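Local atomic coordinates of putative immunoglobulin-blocking virulence protein (Mycoplasma mycoides subsp. capri, PDB entry 7ADK), a protein that probably binds host immunoglobulins and blocks their action, and so may serve the mycoplasma as a virulence factor. Residues Ser648-Ser653 and Thr686-Ser691; Ser654-Glu659 and Arg702-Tyr707. One frame throughout, in Å; residues are numbered along the deposited sequence.

Both contacts lie in the C-terminal part of the chain, their centres 12 Å apart. Followed from the N terminus, the chain first lays down 648-653 and, directly after it, 654-659. The next partner, 686-691, pairs with 648-653 and closes contact 1 across 32 intervening residues; 702-707 then reaches back to 654-659 and closes contact 2 across 42. The segments therefore alternate, and the two loops cross. Contact 1 joins two parallel strands, whereas contact 2 ties the loop leaving the first strand to helix 698-709, which follows the second. They share packing at Y707, whose CE1 lies 3.4 Å from CE2 of F650, so strands, loop and helix meet around one ring.

Contact 1 of 2, residues Ser648-Ser653 and Thr686-Ser691; sequences SYFEIS and TSIRIS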
loop_
_atom_site.group_PDB
_atom_site.type_symbol
_atom_site.label_atom_id
_atom_site.label_comp_id
_atom_site.label_asym_id
_atom_site.label_seq_id
_atom_site.Cartn_x
_atom_site.Cartn_y
_atom_site.Cartn_z
ATOM N N SER A 648 21.441 15.869 2.277
ATOM C CA SER A 648 20.980 15.555 3.642
ATOM C C SER A 648 20.769 16.783 4.534
ATOM O O SER A 648 20.081 16.701 5.542
ATOM C CB SER A 648 21.980 14.622 4.314
ATOM O OG SER A 648 23.231 15.266 4.469
ATOM N N TYR A 649 21.354 17.919 4.166
ATOM C CA TYR A 649 21.191 19.208 4.811
ATOM C C TYR A 649 20.253 20.106 4.000
ATOM O O TYR A 649 20.337 20.184 2.780
ATOM C CB TYR A 649 22.568 19.849 5.045
ATOM C CG TYR A 649 23.452 20.002 3.822
ATOM C CD1 TYR A 649 24.350 18.983 3.462
ATOM C CD2 TYR A 649 23.386 21.170 3.049
ATOM C CE1 TYR A 649 25.170 19.133 2.331
ATOM C CE2 TYR A 649 24.213 21.326 1.919
ATOM C CZ TYR A 649 25.106 20.303 1.554
ATOM O OH TYR A 649 25.908 20.457 0.470
ATOM N N PHE A 650 19.352 20.818 4.664
ATOM C CA PHE A 650 18.630 21.911 4.028
ATOM C C PHE A 650 19.490 23.177 4.079
ATOM O O PHE A 650 19.546 23.865 5.091
ATOM C CB PHE A 650 17.256 22.079 4.688
ATOM C CG PHE A 650 16.473 23.267 4.174
ATOM C CD1 PHE A 650 16.138 23.351 2.814
ATOM C CD2 PHE A 650 16.110 24.304 5.046
ATOM C CE1 PHE A 650 15.452 24.474 2.331
ATOM C CE2 PHE A 650 15.425 25.423 4.564
ATOM C CZ PHE A 650 15.098 25.507 3.206
ATOM N N GLU A 651 20.192 23.473 2.994
ATOM C CA GLU A 651 20.997 24.682 2.859
ATOM C C GLU A 651 20.094 25.897 2.673
ATOM O O GLU A 651 19.227 25.917 1.796
ATOM C CB GLU A 651 22.008 24.507 1.713
ATOM C CG GLU A 651 23.193 25.479 1.738
ATOM C CD GLU A 651 22.915 26.873 1.173
ATOM O OE1 GLU A 651 21.980 27.054 0.365
ATOM O OE2 GLU A 651 23.670 27.808 1.507
ATOM N N ILE A 652 20.260 26.918 3.513
ATOM C CA ILE A 652 19.544 28.187 3.389
ATOM C C ILE A 652 20.463 29.364 3.745
ATOM O O ILE A 652 21.206 29.308 4.719
ATOM C CB ILE A 652 18.196 28.128 4.152
ATOM C CG1 ILE A 652 17.337 29.377 3.900
ATOM C CG2 ILE A 652 18.361 27.901 5.651
ATOM C CD1 ILE A 652 15.851 29.167 4.151
ATOM N N SER A 653 20.408 30.431 2.946
ATOM C CA SER A 653 21.060 31.710 3.237
ATOM C C SER A 653 20.474 32.354 4.507
ATOM O O SER A 653 19.455 31.921 5.043
ATOM C CB SER A 653 20.942 32.626 2.011
ATOM O OG SER A 653 21.709 33.800 2.132
ATOM N N THR A 686 20.116 15.217 8.539
ATOM C CA THR A 686 21.142 16.212 8.901
ATOM C C THR A 686 20.490 17.607 8.981
ATOM O O THR A 686 19.311 17.807 8.699
ATOM C CB THR A 686 22.363 16.101 7.960
ATOM O OG1 THR A 686 22.959 14.848 8.189
ATOM C CG2 THR A 686 23.502 17.103 8.156
ATOM N N SER A 687 21.228 18.582 9.482
ATOM C CA SER A 687 20.714 19.868 9.923
ATOM C C SER A 687 20.108 20.764 8.839
ATOM O O SER A 687 20.352 20.612 7.648
ATOM C CB SER A 687 21.888 20.635 10.542
ATOM O OG SER A 687 22.639 19.809 11.405
ATOM N N ILE A 688 19.439 21.825 9.279
ATOM C CA ILE A 688 19.352 23.047 8.480
ATOM C C ILE A 688 20.744 23.690 8.491
ATOM O O ILE A 688 21.228 24.095 9.550
ATOM C CB ILE A 688 18.297 24.004 9.054
ATOM C CG1 ILE A 688 16.911 23.344 8.987
ATOM C CG2 ILE A 688 18.324 25.345 8.310
ATOM C CD1 ILE A 688 15.787 24.242 9.481
ATOM N N ARG A 689 21.399 23.788 7.336
ATOM C CA ARG A 689 22.674 24.491 7.186
ATOM C C ARG A 689 22.389 25.960 6.923
ATOM O O ARG A 689 21.853 26.306 5.876
ATOM C CB ARG A 689 23.499 23.826 6.075
ATOM C CG ARG A 689 24.765 24.618 5.693
ATOM C CD ARG A 689 25.595 23.978 4.576
ATOM N NE ARG A 689 26.198 22.684 4.950
ATOM C CZ ARG A 689 27.069 22.015 4.218
ATOM N NH1 ARG A 689 27.556 22.479 3.108
ATOM N NH2 ARG A 689 27.476 20.843 4.583
ATOM N N ILE A 690 22.779 26.818 7.853
ATOM C CA ILE A 690 22.638 28.265 7.738
ATOM C C ILE A 690 23.959 28.811 7.191
ATOM O O ILE A 690 25.007 28.663 7.825
ATOM C CB ILE A 690 22.252 28.876 9.101
ATOM C CG1 ILE A 690 20.889 28.322 9.569
ATOM C CG2 ILE A 690 22.227 30.409 9.008
ATOM C CD1 ILE A 690 20.425 28.803 10.940
ATOM N N SER A 691 23.926 29.426 6.010
ATOM C CA SER A 691 25.088 30.044 5.357
ATOM C C SER A 691 25.036 31.583 5.397
ATOM O O SER A 691 23.989 32.180 5.640
ATOM C CB SER A 691 25.240 29.483 3.938
ATOM O OG SER A 691 24.171 29.862 3.112
#
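R689 lays its guanidinium flat over one face of the Y649 ring: CZ is 3.7 Å from the ring centroid and the planes differ by only 4°, which defines a stacked cation-pi pair. R689 CG stands anti to the backbone N (chi1 171°), and a bend at chi3 turns the planar end onto the ring. On this side of the sheet E651 also bends, at chi2, and its OE2 receives the hydroxyl of S691 (OG to OE2 2.7 Å). Its carboxylate is met on the syn side but 31° out of the carboxylate plane; OE2 remains 6.7 Å from R689 NE, so no salt bridge forms. Across the other face I688 lies alongside F650 and I652, its CG2 3.7 Å from I652 CG2, and Y707 and L704 of helix 698-709 cover this apolar row. F650 bonds through N to S687 O and through O to R689 N (2.9 Å), bracketing I688; I652 likewise bonds R689 O and S691 N (3.0 Å from I652 O), bracketing I690. One residue bonding to both flanks of its partner identifies a parallel beta ladder, here between the first two strands of a three-stranded parallel sheet that 720-722 completes.

Contact 2 of 2, residues Ser654-Glu659 and Arg702-Tyr707; sequences SDELNE and RNLDKY
N703 sends its side-chain amide into the turn of 654-659, and its ND2 donates to two main-chain carbonyls. The bond to E656 O is the straighter, 2.8 Å from ND2 with an N-H...O angle of 172°, and its acceptor lies almost in the amide plane. The second, from ND2 to E659 O at 2.9 Å, is more bent (136°), with the acceptor tilted from that plane. With CG anti to the carbonyl carbon (chi1 -78°), the amide leaves the helix toward the loop. Two acceptors on one nitrogen fix its rotation and tie together a short turn that also has its own bond, N658 N to D655 O.

The carboxylates approach Y707 without a hydrogen bond to it. E659 extends its chain toward the phenol from the opposite direction, OE1 standing 3.1 Å from Y707 OH, but the stronger polar partners lie outside: OH bonds K618 O, and E659 OE2 bonds L620 N.

The buried E656 carboxylate lies against Y707, L704 and I690. Its chain crosses the Y707 side chain, OE2 lying 3.5 Å from CE2, while its OE1 rests 3.8 Å from CD1 of L704. Such neighbours might raise the pKa of the group.

The loop after strand 650-652 thus packs on one side of helix 698-709, while L704 and Y707 of the same helix reach strand 688-690, the strand that precedes it in the chain.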
loop_
_atom_site.group_PDB
_atom_site.type_symbol
_atom_site.label_atom_id
_atom_site.label_comp_id
_atom_site.label_asym_id
_atom_site.label_seq_id
_atom_site.Cartn_x
_atom_site.Cartn_y
_atom_site.Cartn_z
ATOM N N SER A 654 20.988 33.493 4.957
ATOM C CA SER A 654 20.310 34.331 5.955
ATOM C C SER A 654 19.217 35.226 5.312
ATOM O O SER A 654 19.163 36.430 5.537
ATOM C CB SER A 654 21.360 35.083 6.779
ATOM O OG SER A 654 20.874 35.369 8.066
ATOM N N ASP A 655 18.329 34.654 4.492
ATOM C CA ASP A 655 17.059 35.268 4.049
ATOM C C ASP A 655 15.904 35.000 5.033
ATOM O O ASP A 655 14.790 35.475 4.849
ATOM C CB ASP A 655 16.653 34.798 2.635
ATOM C CG ASP A 655 16.024 33.402 2.579
ATOM O OD1 ASP A 655 16.449 32.548 3.370
ATOM O OD2 ASP A 655 15.116 33.149 1.752
ATOM N N GLU A 656 16.132 34.228 6.090
ATOM C CA GLU A 656 15.104 33.829 7.047
ATOM C C GLU A 656 14.503 35.005 7.804
ATOM O O GLU A 656 13.389 34.897 8.286
ATOM C CB GLU A 656 15.663 32.788 8.020
ATOM C CG GLU A 656 16.106 31.520 7.293
ATOM C CD GLU A 656 16.243 30.330 8.233
ATOM O OE1 GLU A 656 17.267 30.233 8.936
ATOM O OE2 GLU A 656 15.316 29.496 8.274
ATOM N N LEU A 657 15.186 36.150 7.857
ATOM C CA LEU A 657 14.650 37.418 8.365
ATOM C C LEU A 657 13.438 37.902 7.548
ATOM O O LEU A 657 12.583 38.625 8.056
ATOM C CB LEU A 657 15.746 38.493 8.297
ATOM C CG LEU A 657 16.948 38.305 9.236
ATOM C CD1 LEU A 657 17.985 37.312 8.729
ATOM C CD2 LEU A 657 17.662 39.642 9.389
ATOM N N ASN A 658 13.372 37.494 6.281
ATOM C CA ASN A 658 12.421 37.928 5.268
ATOM C C ASN A 658 11.844 36.767 4.426
ATOM O O ASN A 658 11.367 36.982 3.315
ATOM C CB ASN A 658 13.058 39.054 4.436
ATOM C CG ASN A 658 14.302 38.627 3.689
ATOM O OD1 ASN A 658 15.417 38.722 4.177
ATOM N ND2 ASN A 658 14.154 38.185 2.476
ATOM N N GLU A 659 11.816 35.537 4.946
ATOM C CA GLU A 659 10.791 34.588 4.508
ATOM C C GLU A 659 9.428 35.106 5.006
ATOM O O GLU A 659 9.285 35.445 6.182
ATOM C CB GLU A 659 11.047 33.155 5.003
ATOM C CG GLU A 659 9.770 32.326 4.758
ATOM C CD GLU A 659 9.851 30.829 5.008
ATOM O OE1 GLU A 659 10.589 30.396 5.910
ATOM O OE2 GLU A 659 9.112 30.095 4.321
ATOM N N ARG A 702 11.679 33.309 14.485
ATOM C CA ARG A 702 10.343 32.727 14.266
ATOM C C ARG A 702 10.270 31.868 13.008
ATOM O O ARG A 702 9.659 30.811 13.050
ATOM C CB ARG A 702 9.251 33.805 14.233
ATOM C CG ARG A 702 9.089 34.613 15.517
ATOM C CD ARG A 702 8.852 33.793 16.757
ATOM N NE ARG A 702 8.611 34.628 17.924
ATOM C CZ ARG A 702 9.356 34.819 18.976
ATOM N NH1 ARG A 702 8.968 35.657 19.860
ATOM N NH2 ARG A 702 10.466 34.209 19.173
ATOM N N ASN A 703 10.920 32.252 11.912
ATOM C CA ASN A 703 10.957 31.449 10.683
ATOM C C ASN A 703 11.800 30.164 10.805
ATOM O O ASN A 703 11.414 29.120 10.279
ATOM C CB ASN A 703 11.423 32.336 9.514
ATOM C CG ASN A 703 10.332 33.245 8.983
ATOM O OD1 ASN A 703 9.155 32.927 9.009
ATOM N ND2 ASN A 703 10.676 34.380 8.448
ATOM N N LEU A 704 12.922 30.222 11.529
ATOM C CA LEU A 704 13.760 29.049 11.771
ATOM C C LEU A 704 13.001 27.981 12.563
ATOM O O LEU A 704 13.118 26.802 12.235
ATOM C CB LEU A 704 15.065 29.482 12.458
ATOM C CG LEU A 704 16.055 28.346 12.759
ATOM C CD1 LEU A 704 16.525 27.607 11.517
ATOM C CD2 LEU A 704 17.280 28.937 13.438
ATOM N N ASP A 705 12.172 28.379 13.540
ATOM C CA ASP A 705 11.347 27.444 14.315
ATOM C C ASP A 705 10.436 26.590 13.432
ATOM O O ASP A 705 10.366 25.372 13.599
ATOM C CB ASP A 705 10.485 28.189 15.340
ATOM C CG ASP A 705 11.262 28.966 16.401
ATOM O OD1 ASP A 705 12.503 28.853 16.480
ATOM O OD2 ASP A 705 10.603 29.651 17.213
ATOM N N LYS A 706 9.807 27.200 12.425
ATOM C CA LYS A 706 8.801 26.540 11.588
ATOM C C LYS A 706 9.369 25.396 10.762
ATOM O O LYS A 706 8.708 24.373 10.655
ATOM C CB LYS A 706 8.082 27.547 10.685
ATOM C CG LYS A 706 7.492 28.779 11.378
ATOM C CD LYS A 706 6.880 28.517 12.761
ATOM C CE LYS A 706 6.269 29.782 13.358
ATOM N NZ LYS A 706 5.053 30.212 12.649
ATOM N N TYR A 707 10.579 25.513 10.216
ATOM C CA TYR A 707 11.214 24.399 9.506
ATOM C C TYR A 707 11.498 23.189 10.405
ATOM O O TYR A 707 11.502 22.074 9.908
ATOM C CB TYR A 707 12.518 24.827 8.837
ATOM C CG TYR A 707 12.413 25.755 7.650
ATOM C CD1 TYR A 707 12.219 25.248 6.351
ATOM C CD2 TYR A 707 12.601 27.130 7.839
ATOM C CE1 TYR A 707 12.198 26.121 5.251
ATOM C CE2 TYR A 707 12.592 28.000 6.740
ATOM C CZ TYR A 707 12.392 27.502 5.449
ATOM O OH TYR A 707 12.430 28.356 4.405
#